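Local coordinates for Serine/threonine-protein kinase Tel1 (Chaetomium thermophilum, PDB 6SKY) that phosphorylates serine and threonine residues of proteins with ATP and probably senses DNA damage, activating checkpoint signalling under genotoxic stress, at residues Val1615-Cys1620 with Arg1635-Ser1640; Gln2050-Val2055 with His2145-Ala2150; Ala1929-Ser1934 with Glu1947-Gly1952. All coordinates share one frame; numbering follows the deposited sequence.

The three contacts are separate packing points in the alpha-helical part of the chain, all away from the bound ATP analogue and its magnesium ion. Contacts 1 and 2 are the nearest pair: their centres lie about 27 Å apart and their nearest atoms about 10 Å. Helix 2052-2070 connects them indirectly, because contact 2 is built on its first turn whereas W1617 of contact 1 packs on L2070 at its far end. Contact 3 stands apart, its centre about 33 Å from that of contact 1 and about 46 Å from that of contact 2. It shares the FAT region with contact 2, and its Y1931 reaches R2819 in the stretch matched to the PI3/PI4-kinase family.

Contact 1. Residues Val1615-Cys1620 with Arg1635-Ser1640; sequences VVWKSC and RVLGRS
Helices 1606-1619 and 1627-1644 form an antiparallel helical hairpin of the alpha solenoid, joined here by V1616 and W1617 on the first helix and V1636 and L1637 on the second. The backbones come close, 7.2 Å between the CA atoms of W1617 and L1637, so side chains as short as valine meet across the interface. V1616 and V1636 meet at about a right angle. The CG1 methyl of V1636 is presented to the whole branched end of V1616, 4.0 Å from its CG2 and nearly as close to its CB and CG1. At the next residue of each helix, the fork of L1637 straddles the side chain of W1617: CD1 lies 3.6 Å from W1617 CE3 in the benzo ring, approaching the indole obliquely, while CD2 rests 3.8 Å from W1617 CB. With CG of W1617 anti to the backbone N (chi1 170°), the benzo side of the indole is brought to that fork.

Around this seam, V1616 also packs on L1566 of helix 1557-1569 and on W1632 and A1633 of the opposing helix, and W1617 on L2070 and S2071. A hydrogen bond between S1619 OG and Y1629 OH also links the two helices, and R1635 and R1639 form salt bridges with D1601 and D2095.

All four touching residues are buried, and no hydrogen bond crosses between the two segments. Cohesion among these four therefore rests on van der Waals contact and exclusion of water, while R1635 and R1639 pair with acids outside the segments.

Contact 2. Residues Gln2050-Val2055 with His2145-Ala2150; sequences QELDTV and HNLRAA
L2052 and L2147 approach each other obliquely, the two leucines meeting between the first turn of one helix and an irregular loop. The CD1 methyl of L2052 does most of the touching: it lies 3.8 Å from CG of L2147 and 3.5 Å from the backbone O of that residue, against which CD2 of L2052 also rests, at 4.0 Å. A chi2 of 56° in L2052 turns CD1, rather than CD2, toward the body of its partner. L2147 in turn spreads its two methyls to different neighbours. CD1 faces the main chain just ahead of the helix, 4.3 Å from Q2050 C, and CD2 points to V2055, 4.4 Å from its CG2.

Both segments belong to the FAT domain, a helical repeat of the TPR clan, and the contact places the loop between helices 2124-2143 and 2154-2174 against the start of helix 2052-2070, where E2051 occupies the N-cap position. M2046 of helix 2035-2047 touches both V2055 and L2147, and L2097 packs on L2052 and V2055.

Contact 3. Residues Ala1929-Ser1934 with Glu1947-Gly1952; sequences AYYGLS and EYENDG
Y1930 and Y1948 face each other from two chain turns, a 3-10 segment spanning 1930-1932 and the last turn of helix 1939-1948, with their CA atoms 8.9 Å apart. The helix ends in a Schellman motif: N1950, with positive phi, takes the C-prime position, and D1951 N turns back to L1946 O.

The two tyrosine rings form a face-to-face stack, their planes 17° from parallel and their centroids 4.0 Å apart. The side chains run in opposite directions, and this brings the hydroxyl end of Y1948 back to the root of Y1930, its OH within 3.5 Å of Y1930 CB. The stack is offset: CG of Y1930 lies over the centre of the Y1948 ring, whereas CG of Y1948 lies toward the rim of the Y1930 ring. In Y1948, CG stands anti to the backbone N (chi1 168°), which carries the ring off the helix end and toward the 3-10 turn. Y1931 comes in from another direction. Its hydroxyl sits at the edge of the Y1948 ring, near the ring plane and 4.1 Å from CE2. The same OH lies 3.1 Å from OE2 of E1949, whose extended chain crosses that of Y1931 at about a right angle.

With a serine in place of Y1948, the ring of Y1930 would probably lose the aromatic face it lies on, leaving a gap between the 3-10 turn and the helix end.

Aromatic stacking thus joins the turn to the helix end. Its polar surroundings are the salt bridge from E1949 OE1 to R1945, which probably offsets the acidic charge, and the cation-pi contact of Y1931 with R2819 of helix 2816-2828.

Contact 1. Residues Val1615-Cys1620 with Arg1635-Ser1640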
ATOM      1  N   VAL A1615     -24.382  29.406 -27.439  1.00 43.11           N
ATOM      2  CA  VAL A1615     -24.726  30.346 -28.496  1.00 43.11           C
ATOM      3  C   VAL A1615     -23.601  31.341 -28.721  1.00 43.11           C
ATOM      4  O   VAL A1615     -23.342  31.750 -29.855  1.00 43.11           O
ATOM      5  CB  VAL A1615     -26.050  31.048 -28.164  1.00 43.11           C
ATOM      6  CG1 VAL A1615     -26.440  31.956 -29.285  1.00 43.11           C
ATOM      7  CG2 VAL A1615     -27.127  30.025 -27.926  1.00 43.11           C
ATOM      8  N   VAL A1616     -22.904  31.745 -27.658  1.00 39.65           N
ATOM      9  CA  VAL A1616     -21.792  32.666 -27.854  1.00 39.65           C
ATOM     10  C   VAL A1616     -20.645  31.985 -28.584  1.00 39.65           C
ATOM     11  O   VAL A1616     -19.946  32.622 -29.372  1.00 39.65           O
ATOM     12  CB  VAL A1616     -21.344  33.260 -26.511  1.00 39.65           C
ATOM     13  CG1 VAL A1616     -20.077  34.048 -26.683  1.00 39.65           C
ATOM     14  CG2 VAL A1616     -22.422  34.155 -25.972  1.00 39.65           C
ATOM     15  N   TRP A1617     -20.434  30.690 -28.364  1.00 40.18           N
ATOM     16  CA  TRP A1617     -19.443  29.989 -29.169  1.00 40.18           C
ATOM     17  C   TRP A1617     -19.906  29.849 -30.609  1.00 40.18           C
ATOM     18  O   TRP A1617     -19.122  30.048 -31.541  1.00 40.18           O
ATOM     19  CB  TRP A1617     -19.136  28.615 -28.587  1.00 40.18           C
ATOM     20  CG  TRP A1617     -18.313  27.810 -29.520  1.00 40.18           C
ATOM     21  CD1 TRP A1617     -18.685  26.678 -30.169  1.00 40.18           C
ATOM     22  CD2 TRP A1617     -16.985  28.101 -29.950  1.00 40.18           C
ATOM     23  NE1 TRP A1617     -17.665  26.234 -30.964  1.00 40.18           N
ATOM     24  CE2 TRP A1617     -16.608  27.095 -30.846  1.00 40.18           C
ATOM     25  CE3 TRP A1617     -16.072  29.114 -29.653  1.00 40.18           C
ATOM     26  CZ2 TRP A1617     -15.363  27.071 -31.450  1.00 40.18           C
ATOM     27  CZ3 TRP A1617     -14.845  29.088 -30.251  1.00 40.18           C
ATOM     28  CH2 TRP A1617     -14.498  28.077 -31.137  1.00 40.18           C
ATOM     29  N   LYS A1618     -21.172  29.494 -30.812  1.00 45.56           N
ATOM     30  CA  LYS A1618     -21.719  29.430 -32.159  1.00 45.56           C
ATOM     31  C   LYS A1618     -21.545  30.748 -32.895  1.00 45.56           C
ATOM     32  O   LYS A1618     -21.360  30.760 -34.114  1.00 45.56           O
ATOM     33  CB  LYS A1618     -23.191  29.057 -32.091  1.00 45.56           C
ATOM     34  CG  LYS A1618     -23.654  28.131 -33.169  1.00 45.56           C
ATOM     35  CD  LYS A1618     -25.108  27.803 -32.967  1.00 45.56           C
ATOM     36  CE  LYS A1618     -25.331  27.205 -31.605  1.00 45.56           C
ATOM     37  NZ  LYS A1618     -26.771  27.012 -31.335  1.00 45.56           N
ATOM     38  N   SER A1619     -21.597  31.862 -32.170  1.00 46.02           N
ATOM     39  CA  SER A1619     -21.460  33.171 -32.792  1.00 46.02           C
ATOM     40  C   SER A1619     -20.022  33.449 -33.198  1.00 46.02           C
ATOM     41  O   SER A1619     -19.759  33.867 -34.328  1.00 46.02           O
ATOM     42  CB  SER A1619     -21.956  34.246 -31.838  1.00 46.02           C
ATOM     43  OG  SER A1619     -21.467  35.510 -32.222  1.00 46.02           O
ATOM     44  N   CYS A1620     -19.073  33.230 -32.293  1.00 48.78           N
ATOM     45  CA  CYS A1620     -17.680  33.536 -32.594  1.00 48.78           C
ATOM     46  C   CYS A1620     -17.042  32.416 -33.398  1.00 48.78           C
ATOM     47  O   CYS A1620     -15.967  31.922 -33.054  1.00 48.78           O
ATOM     48  CB  CYS A1620     -16.885  33.799 -31.316  1.00 48.78           C
ATOM     49  SG  CYS A1620     -16.883  32.479 -30.118  1.00 48.78           S
ATOM     50  N   ARG A1635     -14.237  35.625 -22.706  1.00 34.04           N
ATOM     51  CA  ARG A1635     -14.611  35.826 -21.313  1.00 34.04           C
ATOM     52  C   ARG A1635     -15.868  35.041 -20.958  1.00 34.04           C
ATOM     53  O   ARG A1635     -15.946  34.426 -19.891  1.00 34.04           O
ATOM     54  CB  ARG A1635     -14.805  37.309 -21.047  1.00 34.04           C
ATOM     55  CG  ARG A1635     -14.605  37.703 -19.628  1.00 34.04           C
ATOM     56  CD  ARG A1635     -15.278  39.013 -19.376  1.00 34.04           C
ATOM     57  NE  ARG A1635     -14.343  40.121 -19.287  1.00 34.04           N
ATOM     58  CZ  ARG A1635     -14.721  41.390 -19.211  1.00 34.04           C
ATOM     59  NH1 ARG A1635     -16.005  41.697 -19.228  1.00 34.04           N
ATOM     60  NH2 ARG A1635     -13.816  42.348 -19.125  1.00 34.04           N
ATOM     61  N   VAL A1636     -16.848  35.018 -21.859  1.00 31.12           N
ATOM     62  CA  VAL A1636     -18.079  34.273 -21.598  1.00 31.12           C
ATOM     63  C   VAL A1636     -17.820  32.771 -21.587  1.00 31.12           C
ATOM     64  O   VAL A1636     -18.312  32.052 -20.710  1.00 31.12           O
ATOM     65  CB  VAL A1636     -19.156  34.659 -22.623  1.00 31.12           C
ATOM     66  CG1 VAL A1636     -20.335  33.732 -22.531  1.00 31.12           C
ATOM     67  CG2 VAL A1636     -19.596  36.073 -22.390  1.00 31.12           C
ATOM     68  N   LEU A1637     -17.048  32.265 -22.549  1.00 27.92           N
ATOM     69  CA  LEU A1637     -16.741  30.838 -22.573  1.00 27.92           C
ATOM     70  C   LEU A1637     -15.910  30.424 -21.369  1.00 27.92           C
ATOM     71  O   LEU A1637     -16.098  29.332 -20.824  1.00 27.92           O
ATOM     72  CB  LEU A1637     -16.000  30.479 -23.852  1.00 27.92           C
ATOM     73  CG  LEU A1637     -16.759  30.482 -25.166  1.00 27.92           C
ATOM     74  CD1 LEU A1637     -15.791  30.190 -26.278  1.00 27.92           C
ATOM     75  CD2 LEU A1637     -17.840  29.448 -25.130  1.00 27.92           C
ATOM     76  N   GLY A1638     -14.977  31.273 -20.945  1.00 24.70           N
ATOM     77  CA  GLY A1638     -14.169  30.950 -19.791  1.00 24.70           C
ATOM     78  C   GLY A1638     -14.972  30.935 -18.514  1.00 24.70           C
ATOM     79  O   GLY A1638     -14.767  30.077 -17.660  1.00 24.70           O
ATOM     80  N   ARG A1639     -15.905  31.871 -18.367  1.00 31.01           N
ATOM     81  CA  ARG A1639     -16.765  31.854 -17.192  1.00 31.01           C
ATOM     82  C   ARG A1639     -17.684  30.639 -17.200  1.00 31.01           C
ATOM     83  O   ARG A1639     -17.926  30.030 -16.155  1.00 31.01           O
ATOM     84  CB  ARG A1639     -17.562  33.143 -17.124  1.00 31.01           C
ATOM     85  CG  ARG A1639     -18.237  33.371 -15.816  1.00 31.01           C
ATOM     86  CD  ARG A1639     -18.913  34.710 -15.809  1.00 31.01           C
ATOM     87  NE  ARG A1639     -18.007  35.766 -16.238  1.00 31.01           N
ATOM     88  CZ  ARG A1639     -17.230  36.453 -15.412  1.00 31.01           C
ATOM     89  NH1 ARG A1639     -17.251  36.196 -14.115  1.00 31.01           N
ATOM     90  NH2 ARG A1639     -16.432  37.396 -15.882  1.00 31.01           N
ATOM     91  N   SER A1640     -18.174  30.245 -18.372  1.00 28.04           N
ATOM     92  CA  SER A1640     -19.005  29.051 -18.456  1.00 28.04           C
ATOM     93  C   SER A1640     -18.231  27.792 -18.084  1.00 28.04           C
ATOM     94  O   SER A1640     -18.760  26.910 -17.399  1.00 28.04           O
ATOM     95  CB  SER A1640     -19.579  28.927 -19.860  1.00 28.04           C
ATOM     96  OG  SER A1640     -20.067  27.624 -20.091  1.00 28.04           O
TER

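Contact 2. Residues Gln2050-Val2055 with His2145-Ala2150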
ATOM      1  N   GLN A2050       3.048  48.877 -13.966  1.00 57.18           N
ATOM      2  CA  GLN A2050       2.660  49.802 -12.915  1.00 57.18           C
ATOM      3  C   GLN A2050       1.244  50.319 -13.083  1.00 57.18           C
ATOM      4  O   GLN A2050       0.783  51.103 -12.252  1.00 57.18           O
ATOM      5  CB  GLN A2050       3.632  50.982 -12.855  1.00 57.18           C
ATOM      6  CG  GLN A2050       5.075  50.586 -12.636  1.00 57.18           C
ATOM      7  CD  GLN A2050       5.775  50.237 -13.927  1.00 57.18           C
ATOM      8  OE1 GLN A2050       5.237  50.447 -15.011  1.00 57.18           O
ATOM      9  NE2 GLN A2050       6.981  49.699 -13.818  1.00 57.18           N
ATOM     10  N   GLU A2051       0.544  49.902 -14.127  1.00 58.81           N
ATOM     11  CA  GLU A2051      -0.812  50.350 -14.382  1.00 58.81           C
ATOM     12  C   GLU A2051      -1.691  49.155 -14.702  1.00 58.81           C
ATOM     13  O   GLU A2051      -1.302  48.275 -15.473  1.00 58.81           O
ATOM     14  CB  GLU A2051      -0.852  51.355 -15.536  1.00 58.81           C
ATOM     15  CG  GLU A2051      -0.557  52.785 -15.132  1.00 58.81           C
ATOM     16  CD  GLU A2051      -1.801  53.522 -14.683  1.00 58.81           C
ATOM     17  OE1 GLU A2051      -2.878  52.892 -14.641  1.00 58.81           O
ATOM     18  OE2 GLU A2051      -1.707  54.729 -14.379  1.00 58.81           O
ATOM     19  N   LEU A2052      -2.886  49.143 -14.118  1.00 51.69           N
ATOM     20  CA  LEU A2052      -3.832  48.062 -14.345  1.00 51.69           C
ATOM     21  C   LEU A2052      -4.262  47.957 -15.802  1.00 51.69           C
ATOM     22  O   LEU A2052      -4.715  46.890 -16.232  1.00 51.69           O
ATOM     23  CB  LEU A2052      -5.050  48.275 -13.456  1.00 51.69           C
ATOM     24  CG  LEU A2052      -5.775  47.036 -12.976  1.00 51.69           C
ATOM     25  CD1 LEU A2052      -4.795  46.145 -12.263  1.00 51.69           C
ATOM     26  CD2 LEU A2052      -6.898  47.444 -12.057  1.00 51.69           C
ATOM     27  N   ASP A2053      -4.115  49.030 -16.575  1.00 55.17           N
ATOM     28  CA  ASP A2053      -4.586  49.026 -17.953  1.00 55.17           C
ATOM     29  C   ASP A2053      -3.711  48.164 -18.849  1.00 55.17           C
ATOM     30  O   ASP A2053      -4.223  47.485 -19.744  1.00 55.17           O
ATOM     31  CB  ASP A2053      -4.635  50.457 -18.464  1.00 55.17           C
ATOM     32  CG  ASP A2053      -5.215  51.411 -17.442  1.00 55.17           C
ATOM     33  OD1 ASP A2053      -6.414  51.283 -17.122  1.00 55.17           O
ATOM     34  OD2 ASP A2053      -4.466  52.273 -16.940  1.00 55.17           O
ATOM     35  N   THR A2054      -2.400  48.168 -18.617  1.00 48.12           N
ATOM     36  CA  THR A2054      -1.517  47.277 -19.357  1.00 48.12           C
ATOM     37  C   THR A2054      -1.854  45.818 -19.083  1.00 48.12           C
ATOM     38  O   THR A2054      -1.852  44.980 -19.998  1.00 48.12           O
ATOM     39  CB  THR A2054      -0.067  47.563 -18.980  1.00 48.12           C
ATOM     40  OG1 THR A2054       0.127  48.974 -18.861  1.00 48.12           O
ATOM     41  CG2 THR A2054       0.868  47.015 -20.033  1.00 48.12           C
ATOM     42  N   VAL A2055      -2.156  45.496 -17.828  1.00 41.66           N
ATOM     43  CA  VAL A2055      -2.466  44.120 -17.480  1.00 41.66           C
ATOM     44  C   VAL A2055      -3.793  43.704 -18.094  1.00 41.66           C
ATOM     45  O   VAL A2055      -3.933  42.580 -18.588  1.00 41.66           O
ATOM     46  CB  VAL A2055      -2.462  43.946 -15.954  1.00 41.66           C
ATOM     47  CG1 VAL A2055      -2.383  42.492 -15.605  1.00 41.66           C
ATOM     48  CG2 VAL A2055      -1.303  44.687 -15.355  1.00 41.66           C
ATOM     49  N   HIS A2145       1.376  45.584  -4.863  1.00 41.61           N
ATOM     50  CA  HIS A2145       0.585  46.521  -4.077  1.00 41.61           C
ATOM     51  C   HIS A2145       0.033  47.674  -4.897  1.00 41.61           C
ATOM     52  O   HIS A2145      -0.968  48.271  -4.495  1.00 41.61           O
ATOM     53  CB  HIS A2145       1.419  47.078  -2.931  1.00 41.61           C
ATOM     54  CG  HIS A2145       1.919  46.033  -1.989  1.00 41.61           C
ATOM     55  ND1 HIS A2145       1.210  45.630  -0.883  1.00 41.61           N
ATOM     56  CD2 HIS A2145       3.059  45.308  -1.989  1.00 41.61           C
ATOM     57  CE1 HIS A2145       1.889  44.697  -0.243  1.00 41.61           C
ATOM     58  NE2 HIS A2145       3.017  44.485  -0.893  1.00 41.61           N
ATOM     59  N   ASN A2146       0.661  48.019  -6.016  1.00 43.66           N
ATOM     60  CA  ASN A2146       0.192  49.158  -6.789  1.00 43.66           C
ATOM     61  C   ASN A2146      -0.949  48.804  -7.730  1.00 43.66           C
ATOM     62  O   ASN A2146      -1.662  49.703  -8.180  1.00 43.66           O
ATOM     63  CB  ASN A2146       1.352  49.778  -7.569  1.00 43.66           C
ATOM     64  CG  ASN A2146       2.159  48.759  -8.336  1.00 43.66           C
ATOM     65  OD1 ASN A2146       1.621  47.805  -8.878  1.00 43.66           O
ATOM     66  ND2 ASN A2146       3.464  48.967  -8.391  1.00 43.66           N
ATOM     67  N   LEU A2147      -1.151  47.524  -8.022  1.00 42.33           N
ATOM     68  CA  LEU A2147      -2.244  47.091  -8.878  1.00 42.33           C
ATOM     69  C   LEU A2147      -3.577  47.008  -8.153  1.00 42.33           C
ATOM     70  O   LEU A2147      -4.608  46.848  -8.808  1.00 42.33           O
ATOM     71  CB  LEU A2147      -1.920  45.730  -9.488  1.00 42.33           C
ATOM     72  CG  LEU A2147      -1.304  45.684 -10.879  1.00 42.33           C
ATOM     73  CD1 LEU A2147      -0.377  46.838 -11.090  1.00 42.33           C
ATOM     74  CD2 LEU A2147      -0.566  44.380 -11.065  1.00 42.33           C
ATOM     75  N   ARG A2148      -3.591  47.102  -6.833  1.00 41.03           N
ATOM     76  CA  ARG A2148      -4.829  46.989  -6.085  1.00 41.03           C
ATOM     77  C   ARG A2148      -5.501  48.345  -5.924  1.00 41.03           C
ATOM     78  O   ARG A2148      -4.869  49.397  -6.019  1.00 41.03           O
ATOM     79  CB  ARG A2148      -4.578  46.379  -4.712  1.00 41.03           C
ATOM     80  CG  ARG A2148      -4.210  44.932  -4.760  1.00 41.03           C
ATOM     81  CD  ARG A2148      -4.330  44.312  -3.407  1.00 41.03           C
ATOM     82  NE  ARG A2148      -3.024  44.045  -2.839  1.00 41.03           N
ATOM     83  CZ  ARG A2148      -2.480  44.764  -1.874  1.00 41.03           C
ATOM     84  NH1 ARG A2148      -3.136  45.791  -1.370  1.00 41.03           N
ATOM     85  NH2 ARG A2148      -1.289  44.452  -1.411  1.00 41.03           N
ATOM     86  N   ALA A2149      -6.800  48.304  -5.654  1.00 49.55           N
ATOM     87  CA  ALA A2149      -7.574  49.518  -5.477  1.00 49.55           C
ATOM     88  C   ALA A2149      -7.162  50.209  -4.182  1.00 49.55           C
ATOM     89  O   ALA A2149      -6.251  49.778  -3.472  1.00 49.55           O
ATOM     90  CB  ALA A2149      -9.064  49.201  -5.491  1.00 49.55           C
ATOM     91  N   ALA A2150      -7.843  51.310  -3.869  1.00 55.86           N
ATOM     92  CA  ALA A2150      -7.423  52.147  -2.751  1.00 55.86           C
ATOM     93  C   ALA A2150      -7.673  51.464  -1.413  1.00 55.86           C
ATOM     94  O   ALA A2150      -6.755  51.299  -0.602  1.00 55.86           O
ATOM     95  CB  ALA A2150      -8.143  53.492  -2.809  1.00 55.86           C
TER

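Contact 3. Residues Ala1929-Ser1934 with Glu1947-Gly1952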
ATOM      1  N   ALA A1929     -11.014   2.656 -21.931  1.00 30.57           N
ATOM      2  CA  ALA A1929     -10.968   1.872 -23.160  1.00 30.57           C
ATOM      3  C   ALA A1929      -9.553   1.417 -23.490  1.00 30.57           C
ATOM      4  O   ALA A1929      -9.350   0.288 -23.948  1.00 30.57           O
ATOM      5  CB  ALA A1929     -11.552   2.680 -24.310  1.00 30.57           C
ATOM      6  N   TYR A1930      -8.565   2.280 -23.250  1.00 32.73           N
ATOM      7  CA  TYR A1930      -7.176   1.970 -23.565  1.00 32.73           C
ATOM      8  C   TYR A1930      -6.724   0.650 -22.973  1.00 32.73           C
ATOM      9  O   TYR A1930      -5.904  -0.049 -23.572  1.00 32.73           O
ATOM     10  CB  TYR A1930      -6.284   3.094 -23.055  1.00 32.73           C
ATOM     11  CG  TYR A1930      -4.811   2.861 -23.241  1.00 32.73           C
ATOM     12  CD1 TYR A1930      -4.207   3.077 -24.463  1.00 32.73           C
ATOM     13  CD2 TYR A1930      -4.019   2.444 -22.186  1.00 32.73           C
ATOM     14  CE1 TYR A1930      -2.870   2.872 -24.636  1.00 32.73           C
ATOM     15  CE2 TYR A1930      -2.679   2.236 -22.352  1.00 32.73           C
ATOM     16  CZ  TYR A1930      -2.110   2.455 -23.577  1.00 32.73           C
ATOM     17  OH  TYR A1930      -0.769   2.252 -23.754  1.00 32.73           O
ATOM     18  N   TYR A1931      -7.240   0.290 -21.806  1.00 29.61           N
ATOM     19  CA  TYR A1931      -6.784  -0.898 -21.104  1.00 29.61           C
ATOM     20  C   TYR A1931      -7.324  -2.184 -21.694  1.00 29.61           C
ATOM     21  O   TYR A1931      -6.922  -3.259 -21.252  1.00 29.61           O
ATOM     22  CB  TYR A1931      -7.175  -0.810 -19.637  1.00 29.61           C
ATOM     23  CG  TYR A1931      -6.634   0.414 -18.968  1.00 29.61           C
ATOM     24  CD1 TYR A1931      -5.426   0.388 -18.313  1.00 29.61           C
ATOM     25  CD2 TYR A1931      -7.326   1.600 -19.004  1.00 29.61           C
ATOM     26  CE1 TYR A1931      -4.929   1.506 -17.709  1.00 29.61           C
ATOM     27  CE2 TYR A1931      -6.836   2.723 -18.405  1.00 29.61           C
ATOM     28  CZ  TYR A1931      -5.637   2.672 -17.760  1.00 29.61           C
ATOM     29  OH  TYR A1931      -5.148   3.799 -17.155  1.00 29.61           O
ATOM     30  N   GLY A1932      -8.214  -2.110 -22.671  1.00 28.84           N
ATOM     31  CA  GLY A1932      -8.728  -3.317 -23.272  1.00 28.84           C
ATOM     32  C   GLY A1932      -7.930  -3.832 -24.422  1.00 28.84           C
ATOM     33  O   GLY A1932      -8.177  -4.940 -24.894  1.00 28.84           O
ATOM     34  N   LEU A1933      -6.969  -3.049 -24.884  1.00 36.81           N
ATOM     35  CA  LEU A1933      -6.118  -3.434 -25.993  1.00 36.81           C
ATOM     36  C   LEU A1933      -4.979  -4.309 -25.501  1.00 36.81           C
ATOM     37  O   LEU A1933      -4.381  -4.040 -24.459  1.00 36.81           O
ATOM     38  CB  LEU A1933      -5.565  -2.188 -26.669  1.00 36.81           C
ATOM     39  CG  LEU A1933      -4.987  -2.343 -28.062  1.00 36.81           C
ATOM     40  CD1 LEU A1933      -6.090  -2.625 -29.050  1.00 36.81           C
ATOM     41  CD2 LEU A1933      -4.264  -1.086 -28.407  1.00 36.81           C
ATOM     42  N   SER A1934      -4.680  -5.359 -26.254  1.00 45.29           N
ATOM     43  CA  SER A1934      -3.645  -6.314 -25.885  1.00 45.29           C
ATOM     44  C   SER A1934      -2.368  -6.030 -26.662  1.00 45.29           C
ATOM     45  O   SER A1934      -2.400  -5.870 -27.886  1.00 45.29           O
ATOM     46  CB  SER A1934      -4.110  -7.743 -26.149  1.00 45.29           C
ATOM     47  OG  SER A1934      -4.613  -7.864 -27.464  1.00 45.29           O
ATOM     48  N   GLU A1947       2.594   6.102 -18.246  1.00 47.03           N
ATOM     49  CA  GLU A1947       2.657   7.487 -18.684  1.00 47.03           C
ATOM     50  C   GLU A1947       1.360   7.923 -19.349  1.00 47.03           C
ATOM     51  O   GLU A1947       0.983   9.093 -19.237  1.00 47.03           O
ATOM     52  CB  GLU A1947       3.845   7.698 -19.621  1.00 47.03           C
ATOM     53  CG  GLU A1947       3.641   7.215 -21.038  1.00 47.03           C
ATOM     54  CD  GLU A1947       4.933   7.149 -21.820  1.00 47.03           C
ATOM     55  OE1 GLU A1947       6.010   7.127 -21.191  1.00 47.03           O
ATOM     56  OE2 GLU A1947       4.873   7.115 -23.064  1.00 47.03           O
ATOM     57  N   TYR A1948       0.668   7.011 -20.038  1.00 41.75           N
ATOM     58  CA  TYR A1948      -0.699   7.289 -20.460  1.00 41.75           C
ATOM     59  C   TYR A1948      -1.574   7.592 -19.255  1.00 41.75           C
ATOM     60  O   TYR A1948      -2.338   8.560 -19.248  1.00 41.75           O
ATOM     61  CB  TYR A1948      -1.264   6.101 -21.244  1.00 41.75           C
ATOM     62  CG  TYR A1948      -2.757   6.176 -21.473  1.00 41.75           C
ATOM     63  CD1 TYR A1948      -3.272   6.752 -22.620  1.00 41.75           C
ATOM     64  CD2 TYR A1948      -3.650   5.674 -20.538  1.00 41.75           C
ATOM     65  CE1 TYR A1948      -4.623   6.834 -22.821  1.00 41.75           C
ATOM     66  CE2 TYR A1948      -4.998   5.758 -20.732  1.00 41.75           C
ATOM     67  CZ  TYR A1948      -5.479   6.336 -21.875  1.00 41.75           C
ATOM     68  OH  TYR A1948      -6.833   6.411 -22.071  1.00 41.75           O
ATOM     69  N   GLU A1949      -1.474   6.758 -18.228  1.00 46.45           N
ATOM     70  CA  GLU A1949      -2.273   6.865 -17.020  1.00 46.45           C
ATOM     71  C   GLU A1949      -1.918   8.080 -16.181  1.00 46.45           C
ATOM     72  O   GLU A1949      -2.651   8.391 -15.238  1.00 46.45           O
ATOM     73  CB  GLU A1949      -2.081   5.591 -16.205  1.00 46.45           C
ATOM     74  CG  GLU A1949      -3.126   5.305 -15.181  1.00 46.45           C
ATOM     75  CD  GLU A1949      -2.993   3.903 -14.631  1.00 46.45           C
ATOM     76  OE1 GLU A1949      -1.853   3.397 -14.588  1.00 46.45           O
ATOM     77  OE2 GLU A1949      -4.024   3.301 -14.259  1.00 46.45           O
ATOM     78  N   ASN A1950      -0.815   8.760 -16.495  1.00 52.63           N
ATOM     79  CA  ASN A1950      -0.322   9.898 -15.718  1.00 52.63           C
ATOM     80  C   ASN A1950      -0.102   9.516 -14.259  1.00 52.63           C
ATOM     81  O   ASN A1950      -0.581  10.179 -13.339  1.00 52.63           O
ATOM     82  CB  ASN A1950      -1.260  11.099 -15.828  1.00 52.63           C
ATOM     83  CG  ASN A1950      -0.934  11.977 -17.006  1.00 52.63           C
ATOM     84  OD1 ASN A1950      -0.232  11.564 -17.928  1.00 52.63           O
ATOM     85  ND2 ASN A1950      -1.439  13.200 -16.985  1.00 52.63           N
ATOM     86  N   ASP A1951       0.629   8.429 -14.050  1.00 54.22           N
ATOM     87  CA  ASP A1951       0.962   8.037 -12.695  1.00 54.22           C
ATOM     88  C   ASP A1951       2.091   8.914 -12.164  1.00 54.22           C
ATOM     89  O   ASP A1951       2.786   9.609 -12.907  1.00 54.22           O
ATOM     90  CB  ASP A1951       1.345   6.563 -12.637  1.00 54.22           C
ATOM     91  CG  ASP A1951       1.184   5.978 -11.252  1.00 54.22           C
ATOM     92  OD1 ASP A1951       1.270   6.739 -10.269  1.00 54.22           O
ATOM     93  OD2 ASP A1951       0.970   4.754 -11.143  1.00 54.22           O
ATOM     94  N   GLY A1952       2.281   8.865 -10.855  1.00 52.23           N
ATOM     95  CA  GLY A1952       3.176   9.797 -10.205  1.00 52.23           C
ATOM     96  C   GLY A1952       4.568   9.242 -10.047  1.00 52.23           C
ATOM     97  O   GLY A1952       5.349   9.243 -11.000  1.00 52.23           O
TER